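Transcriptional regulator (Rhodococcus sp., PDB 2O0Y) probably binds DNA and regulates transcription, as a member of the IclR family with a helix-turn-helix domain joined to a C-terminal GAF-like domain. Local coordinates at residues F210-L223 with T244-L256. Numbering follows the deposited sequence.
Sequences FPLVDSHGTVVAAL and TRAAAEEISAIGL
The ring of F210 lies over the T244-R245 backbone, midway along helix 237-254, one face over the CA of R245, which sits 3.8 Å from the ring centroid, a CH-pi contact. F210 CD1 meets T244 CG2 at 3.5 Å, while the arginine chain, bent at chi3, sets its guanidinium at the ring edge, one face toward F210 CE2, the planes 87° apart. With an alanine here, T244 CG2 and the R245 chain would probably lose the ring they rest on, leaving a gap between strand and helix. Strands 210-213 and 219-223 form a beta hairpin of the GAF-like domain's antiparallel sheet, and the helix packs on one face of that sheet, running 11° from the direction of 210-213. V220 N and A221 N both bond to L212 O, making a classic beta bulge. L212 reaches the helix through CD2, 3.6 Å from A248 CA; its CD1 meets L256 CD1. From the partner strand L223, CG anti to its backbone N, sets CD2 against A247 CB and CD1 against I251 CD1. At the hairpin end, V213 N gives a nearly straight hydrogen bond to S252 OG (3.0 Å, 168°). One water links that hydroxyl to P211 O, and a second joins V213 O to S252 O.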
ATOM      1  N   PHE B 210     -15.755  10.115  17.703  1.00 26.76           N
ATOM      2  CA  PHE B 210     -16.902   9.279  17.305  1.00 25.51           C
ATOM      3  C   PHE B 210     -16.414   8.345  16.186  1.00 25.92           C
ATOM      4  O   PHE B 210     -15.582   8.754  15.376  1.00 24.88           O
ATOM      5  CB  PHE B 210     -18.061  10.151  16.755  1.00 26.52           C
ATOM      6  CG  PHE B 210     -19.007  10.633  17.826  1.00 26.50           C
ATOM      7  CD1 PHE B 210     -18.659  11.692  18.648  1.00 27.20           C
ATOM      8  CD2 PHE B 210     -20.229  10.004  18.031  1.00 28.17           C
ATOM      9  CE1 PHE B 210     -19.524  12.144  19.673  1.00 27.80           C
ATOM     10  CE2 PHE B 210     -21.088  10.457  19.044  1.00 27.16           C
ATOM     11  CZ  PHE B 210     -20.728  11.517  19.849  1.00 27.24           C
ATOM     12  N   PRO B 211     -16.994   7.119  16.091  1.00 26.57           N
ATOM     13  CA  PRO B 211     -16.630   6.261  14.992  1.00 27.26           C
ATOM     14  C   PRO B 211     -17.238   6.759  13.685  1.00 27.82           C
ATOM     15  O   PRO B 211     -18.384   7.225  13.655  1.00 27.95           O
ATOM     16  CB  PRO B 211     -17.270   4.900  15.362  1.00 27.04           C
ATOM     17  CG  PRO B 211     -18.352   5.195  16.319  1.00 27.14           C
ATOM     18  CD  PRO B 211     -17.991   6.506  16.991  1.00 25.45           C
ATOM     19  N   LEU B 212     -16.473   6.610  12.609  1.00 27.36           N
ATOM     20  CA  LEU B 212     -17.036   6.701  11.261  1.00 26.48           C
ATOM     21  C   LEU B 212     -17.013   5.282  10.702  1.00 26.54           C
ATOM     22  O   LEU B 212     -16.017   4.584  10.874  1.00 26.34           O
ATOM     23  CB  LEU B 212     -16.139   7.604  10.397  1.00 26.52           C
ATOM     24  CG  LEU B 212     -16.056   9.027  10.980  1.00 25.97           C
ATOM     25  CD1 LEU B 212     -15.012   9.796  10.112  1.00 25.28           C
ATOM     26  CD2 LEU B 212     -17.437   9.673  10.894  1.00 23.81           C
ATOM     27  N   VAL B 213     -18.101   4.865  10.040  1.00 26.31           N
ATOM     28  CA  VAL B 213     -18.250   3.456   9.607  1.00 26.37           C
ATOM     29  C   VAL B 213     -18.462   3.329   8.097  1.00 27.23           C
ATOM     30  O   VAL B 213     -18.892   4.313   7.423  1.00 27.54           O
ATOM     31  CB  VAL B 213     -19.412   2.777  10.361  1.00 25.85           C
ATOM     32  CG1 VAL B 213     -19.147   2.791  11.919  1.00 26.52           C
ATOM     33  CG2 VAL B 213     -20.712   3.514  10.127  1.00 25.16           C
ATOM     34  N   ASP B 214     -18.122   2.153   7.550  1.00 26.40           N
ATOM     35  CA  ASP B 214     -18.515   1.846   6.188  1.00 26.84           C
ATOM     36  C   ASP B 214     -20.011   1.485   6.124  1.00 27.03           C
ATOM     37  O   ASP B 214     -20.710   1.529   7.142  1.00 25.85           O
ATOM     38  CB  ASP B 214     -17.644   0.734   5.592  1.00 26.45           C
ATOM     39  CG  ASP B 214     -17.720  -0.532   6.362  1.00 27.87           C
ATOM     40  OD1 ASP B 214     -18.694  -0.712   7.142  1.00 30.16           O
ATOM     41  OD2 ASP B 214     -16.824  -1.363   6.177  1.00 26.56           O
ATOM     42  N   SER B 215     -20.518   1.205   4.932  1.00 25.56           N
ATOM     43  CA  SER B 215     -21.910   0.771   4.805  1.00 28.12           C
ATOM     44  C   SER B 215     -22.299  -0.391   5.748  1.00 27.21           C
ATOM     45  O   SER B 215     -23.440  -0.437   6.214  1.00 27.28           O
ATOM     46  CB  SER B 215     -22.209   0.345   3.369  1.00 27.28           C
ATOM     47  OG  SER B 215     -22.233   1.519   2.557  1.00 32.25           O
ATOM     48  N   HIS B 216     -21.359  -1.315   5.997  1.00 26.39           N
ATOM     49  CA  HIS B 216     -21.591  -2.474   6.880  1.00 26.60           C
ATOM     50  C   HIS B 216     -21.688  -2.091   8.367  1.00 26.77           C
ATOM     51  O   HIS B 216     -22.354  -2.790   9.151  1.00 27.95           O
ATOM     52  CB  HIS B 216     -20.510  -3.542   6.680  1.00 26.16           C
ATOM     53  CG  HIS B 216     -20.725  -4.770   7.515  1.00 27.80           C
ATOM     54  ND1 HIS B 216     -21.657  -5.742   7.193  1.00 27.41           N
ATOM     55  CD2 HIS B 216     -20.173  -5.155   8.695  1.00 29.55           C
ATOM     56  CE1 HIS B 216     -21.632  -6.693   8.110  1.00 25.65           C
ATOM     57  NE2 HIS B 216     -20.750  -6.361   9.036  1.00 28.39           N
ATOM     58  N   GLY B 217     -21.057  -0.980   8.754  1.00 25.15           N
ATOM     59  CA  GLY B 217     -21.085  -0.521  10.135  1.00 24.74           C
ATOM     60  C   GLY B 217     -19.737  -0.770  10.781  1.00 25.60           C
ATOM     61  O   GLY B 217     -19.560  -0.512  11.970  1.00 24.57           O
ATOM     62  N   THR B 218     -18.767  -1.248  10.003  1.00 24.47           N
ATOM     63  CA  THR B 218     -17.407  -1.415  10.510  1.00 25.13           C
ATOM     64  C   THR B 218     -16.730  -0.038  10.707  1.00 26.58           C
ATOM     65  O   THR B 218     -16.859   0.842   9.847  1.00 26.03           O
ATOM     66  CB  THR B 218     -16.578  -2.247   9.515  1.00 26.19           C
ATOM     67  OG1 THR B 218     -17.198  -3.536   9.297  1.00 22.37           O
ATOM     68  CG2 THR B 218     -15.157  -2.438  10.021  1.00 26.95           C
ATOM     69  N   VAL B 219     -16.017   0.144  11.821  1.00 26.26           N
ATOM     70  CA  VAL B 219     -15.325   1.428  12.102  1.00 26.75           C
ATOM     71  C   VAL B 219     -14.123   1.526  11.218  1.00 27.47           C
ATOM     72  O   VAL B 219     -13.226   0.673  11.299  1.00 27.17           O
ATOM     73  CB  VAL B 219     -14.931   1.514  13.604  1.00 27.29           C
ATOM     74  CG1 VAL B 219     -14.182   2.839  13.946  1.00 26.88           C
ATOM     75  CG2 VAL B 219     -16.200   1.376  14.480  1.00 27.08           C
ATOM     76  N   VAL B 220     -14.112   2.542  10.349  1.00 27.24           N
ATOM     77  CA  VAL B 220     -12.997   2.733   9.417  1.00 25.80           C
ATOM     78  C   VAL B 220     -12.195   3.984   9.764  1.00 26.19           C
ATOM     79  O   VAL B 220     -11.104   4.173   9.283  1.00 26.08           O
ATOM     80  CB  VAL B 220     -13.466   2.835   7.954  1.00 26.14           C
ATOM     81  CG1 VAL B 220     -14.058   1.439   7.479  1.00 26.00           C
ATOM     82  CG2 VAL B 220     -14.458   3.975   7.747  1.00 26.43           C
ATOM     83  N   ALA B 221     -12.741   4.843  10.604  1.00 25.28           N
ATOM     84  CA  ALA B 221     -12.033   6.080  10.956  1.00 25.64           C
ATOM     85  C   ALA B 221     -12.656   6.609  12.220  1.00 26.46           C
ATOM     86  O   ALA B 221     -13.675   6.093  12.669  1.00 25.41           O
ATOM     87  CB  ALA B 221     -12.150   7.123   9.819  1.00 26.39           C
ATOM     88  N   ALA B 222     -12.040   7.632  12.808  1.00 26.77           N
ATOM     89  CA  ALA B 222     -12.550   8.209  14.055  1.00 27.10           C
ATOM     90  C   ALA B 222     -12.612   9.719  13.866  1.00 27.58           C
ATOM     91  O   ALA B 222     -11.591  10.363  13.596  1.00 29.68           O
ATOM     92  CB  ALA B 222     -11.636   7.847  15.174  1.00 25.68           C
ATOM     93  N   LEU B 223     -13.808  10.288  13.911  1.00 27.19           N
ATOM     94  CA  LEU B 223     -13.952  11.717  13.784  1.00 26.52           C
ATOM     95  C   LEU B 223     -13.677  12.334  15.166  1.00 27.37           C
ATOM     96  O   LEU B 223     -14.411  12.064  16.131  1.00 27.16           O
ATOM     97  CB  LEU B 223     -15.364  12.061  13.342  1.00 26.34           C
ATOM     98  CG  LEU B 223     -15.664  13.555  13.137  1.00 28.55           C
ATOM     99  CD1 LEU B 223     -14.913  14.067  11.860  1.00 25.19           C
ATOM    100  CD2 LEU B 223     -17.141  13.800  12.939  1.00 25.56           C
ATOM    101  N   THR B 244     -20.702  16.667  17.258  1.00 27.39           N
ATOM    102  CA  THR B 244     -19.817  15.657  16.688  1.00 26.50           C
ATOM    103  C   THR B 244     -20.615  14.424  16.314  1.00 27.26           C
ATOM    104  O   THR B 244     -20.321  13.769  15.325  1.00 27.21           O
ATOM    105  CB  THR B 244     -18.643  15.346  17.620  1.00 26.30           C
ATOM    106  OG1 THR B 244     -18.010  16.576  17.956  1.00 26.66           O
ATOM    107  CG2 THR B 244     -17.581  14.484  16.908  1.00 27.43           C
ATOM    108  N   ARG B 245     -21.648  14.110  17.091  1.00 27.18           N
ATOM    109  CA  ARG B 245     -22.515  12.955  16.789  1.00 27.24           C
ATOM    110  C   ARG B 245     -23.194  13.143  15.464  1.00 27.47           C
ATOM    111  O   ARG B 245     -23.214  12.226  14.674  1.00 29.91           O
ATOM    112  CB  ARG B 245     -23.620  12.779  17.852  1.00 25.42           C
ATOM    113  CG  ARG B 245     -24.396  11.494  17.645  1.00 27.16           C
ATOM    114  CD  ARG B 245     -25.636  11.389  18.596  1.00 27.33           C
ATOM    115  NE  ARG B 245     -25.256  11.283  20.006  1.00 27.38           N
ATOM    116  CZ  ARG B 245     -24.739  10.195  20.575  1.00 29.59           C
ATOM    117  NH1 ARG B 245     -24.524   9.099  19.857  1.00 28.97           N
ATOM    118  NH2 ARG B 245     -24.458  10.180  21.873  1.00 30.31           N
ATOM    119  N   ALA B 246     -23.777  14.320  15.236  1.00 28.36           N
ATOM    120  CA  ALA B 246     -24.479  14.606  13.969  1.00 27.44           C
ATOM    121  C   ALA B 246     -23.529  14.542  12.787  1.00 27.16           C
ATOM    122  O   ALA B 246     -23.872  13.994  11.752  1.00 25.31           O
ATOM    123  CB  ALA B 246     -25.150  15.964  14.025  1.00 28.07           C
ATOM    124  N   ALA B 247     -22.350  15.135  12.938  1.00 26.49           N
ATOM    125  CA  ALA B 247     -21.351  15.176  11.847  1.00 27.01           C
ATOM    126  C   ALA B 247     -20.918  13.782  11.487  1.00 26.87           C
ATOM    127  O   ALA B 247     -20.808  13.432  10.300  1.00 26.72           O
ATOM    128  CB  ALA B 247     -20.135  15.994  12.317  1.00 27.90           C
ATOM    129  N   ALA B 248     -20.625  12.971  12.500  1.00 26.73           N
ATOM    130  CA  ALA B 248     -20.207  11.580  12.240  1.00 26.80           C
ATOM    131  C   ALA B 248     -21.301  10.817  11.459  1.00 27.14           C
ATOM    132  O   ALA B 248     -21.045  10.086  10.495  1.00 29.34           O
ATOM    133  CB  ALA B 248     -19.879  10.873  13.575  1.00 26.12           C
ATOM    134  N   GLU B 249     -22.540  11.006  11.878  1.00 28.31           N
ATOM    135  CA  GLU B 249     -23.666  10.323  11.259  1.00 28.54           C
ATOM    136  C   GLU B 249     -23.727  10.740   9.789  1.00 28.66           C
ATOM    137  O   GLU B 249     -23.872   9.892   8.916  1.00 28.74           O
ATOM    138  CB  GLU B 249     -24.962  10.700  11.979  1.00 29.35           C
ATOM    139  CG  GLU B 249     -25.066  10.081  13.390  1.00 32.36           C
ATOM    140  CD  GLU B 249     -26.350  10.437  14.175  1.00 36.72           C
ATOM    141  OE1 GLU B 249     -27.159  11.284  13.695  1.00 40.88           O
ATOM    142  OE2 GLU B 249     -26.536   9.866  15.292  1.00 35.52           O
ATOM    143  N   GLU B 250     -23.648  12.049   9.533  1.00 28.11           N
ATOM    144  CA  GLU B 250     -23.709  12.616   8.172  1.00 28.07           C
ATOM    145  C   GLU B 250     -22.563  12.134   7.288  1.00 26.97           C
ATOM    146  O   GLU B 250     -22.768  11.816   6.146  1.00 26.39           O
ATOM    147  CB  GLU B 250     -23.693  14.136   8.242  1.00 28.74           C
ATOM    148  CG  GLU B 250     -25.012  14.723   8.824  1.00 31.25           C
ATOM    149  CD  GLU B 250     -24.876  16.145   9.313  1.00 36.68           C
ATOM    150  OE1 GLU B 250     -23.996  16.870   8.840  1.00 38.08           O
ATOM    151  OE2 GLU B 250     -25.668  16.558  10.189  1.00 41.92           O
ATOM    152  N   ILE B 251     -21.342  12.121   7.829  1.00 26.39           N
ATOM    153  CA  ILE B 251     -20.145  11.649   7.099  1.00 25.90           C
ATOM    154  C   ILE B 251     -20.239  10.140   6.787  1.00 26.15           C
ATOM    155  O   ILE B 251     -19.920   9.686   5.669  1.00 29.26           O
ATOM    156  CB  ILE B 251     -18.835  11.996   7.917  1.00 24.51           C
ATOM    157  CG1 ILE B 251     -18.581  13.510   7.892  1.00 24.51           C
ATOM    158  CG2 ILE B 251     -17.650  11.272   7.362  1.00 24.61           C
ATOM    159  CD1 ILE B 251     -17.557  13.942   8.987  1.00 24.93           C
ATOM    160  N   SER B 252     -20.689   9.348   7.748  1.00 26.30           N
ATOM    161  CA  SER B 252     -20.860   7.930   7.501  1.00 26.76           C
ATOM    162  C   SER B 252     -21.960   7.736   6.442  1.00 27.57           C
ATOM    163  O   SER B 252     -21.838   6.859   5.588  1.00 26.47           O
ATOM    164  CB  SER B 252     -21.201   7.161   8.781  1.00 26.19           C
ATOM    165  OG  SER B 252     -20.074   7.088   9.644  1.00 28.06           O
ATOM    166  N   ALA B 253     -23.017   8.555   6.486  1.00 26.69           N
ATOM    167  CA  ALA B 253     -24.062   8.453   5.430  1.00 26.85           C
ATOM    168  C   ALA B 253     -23.520   8.709   4.029  1.00 27.54           C
ATOM    169  O   ALA B 253     -23.895   8.003   3.101  1.00 27.06           O
ATOM    170  CB  ALA B 253     -25.263   9.356   5.715  1.00 28.38           C
ATOM    171  N   ILE B 254     -22.668   9.722   3.885  1.00 28.03           N
ATOM    172  CA  ILE B 254     -22.020  10.076   2.610  1.00 28.89           C
ATOM    173  C   ILE B 254     -21.034   8.978   2.203  1.00 29.37           C
ATOM    174  O   ILE B 254     -21.022   8.539   1.053  1.00 28.95           O
ATOM    175  CB  ILE B 254     -21.271  11.448   2.743  1.00 29.30           C
ATOM    176  CG1 ILE B 254     -22.281  12.588   2.799  1.00 29.24           C
ATOM    177  CG2 ILE B 254     -20.313  11.713   1.575  1.00 30.45           C
ATOM    178  CD1 ILE B 254     -21.722  13.865   3.402  1.00 28.28           C
ATOM    179  N   GLY B 255     -20.155   8.587   3.127  1.00 28.89           N
ATOM    180  CA  GLY B 255     -19.258   7.487   2.864  1.00 29.92           C
ATOM    181  C   GLY B 255     -17.851   7.993   2.646  1.00 31.32           C
ATOM    182  O   GLY B 255     -17.674   9.160   2.272  1.00 32.10           O
ATOM    183  N   LEU B 256     -16.852   7.131   2.867  1.00 29.42           N
ATOM    184  CA  LEU B 256     -15.461   7.556   2.769  1.00 28.76           C
ATOM    185  C   LEU B 256     -14.724   6.653   1.790  1.00 29.84           C
ATOM    186  O   LEU B 256     -14.012   5.767   2.218  1.00 28.76           O
ATOM    187  CB  LEU B 256     -14.795   7.512   4.135  1.00 28.65           C
ATOM    188  CG  LEU B 256     -15.276   8.582   5.147  1.00 27.14           C
ATOM    189  CD1 LEU B 256     -14.819   8.210   6.530  1.00 28.97           C
ATOM    190  CD2 LEU B 256     -14.714   9.970   4.765  1.00 28.77           C
TER
HETATM  191  O   HOH W   1     -20.794   7.209  12.137  1.00 39.58           O
HETATM  192  O   HOH W   2     -20.828   4.587   5.718  1.00 46.79           O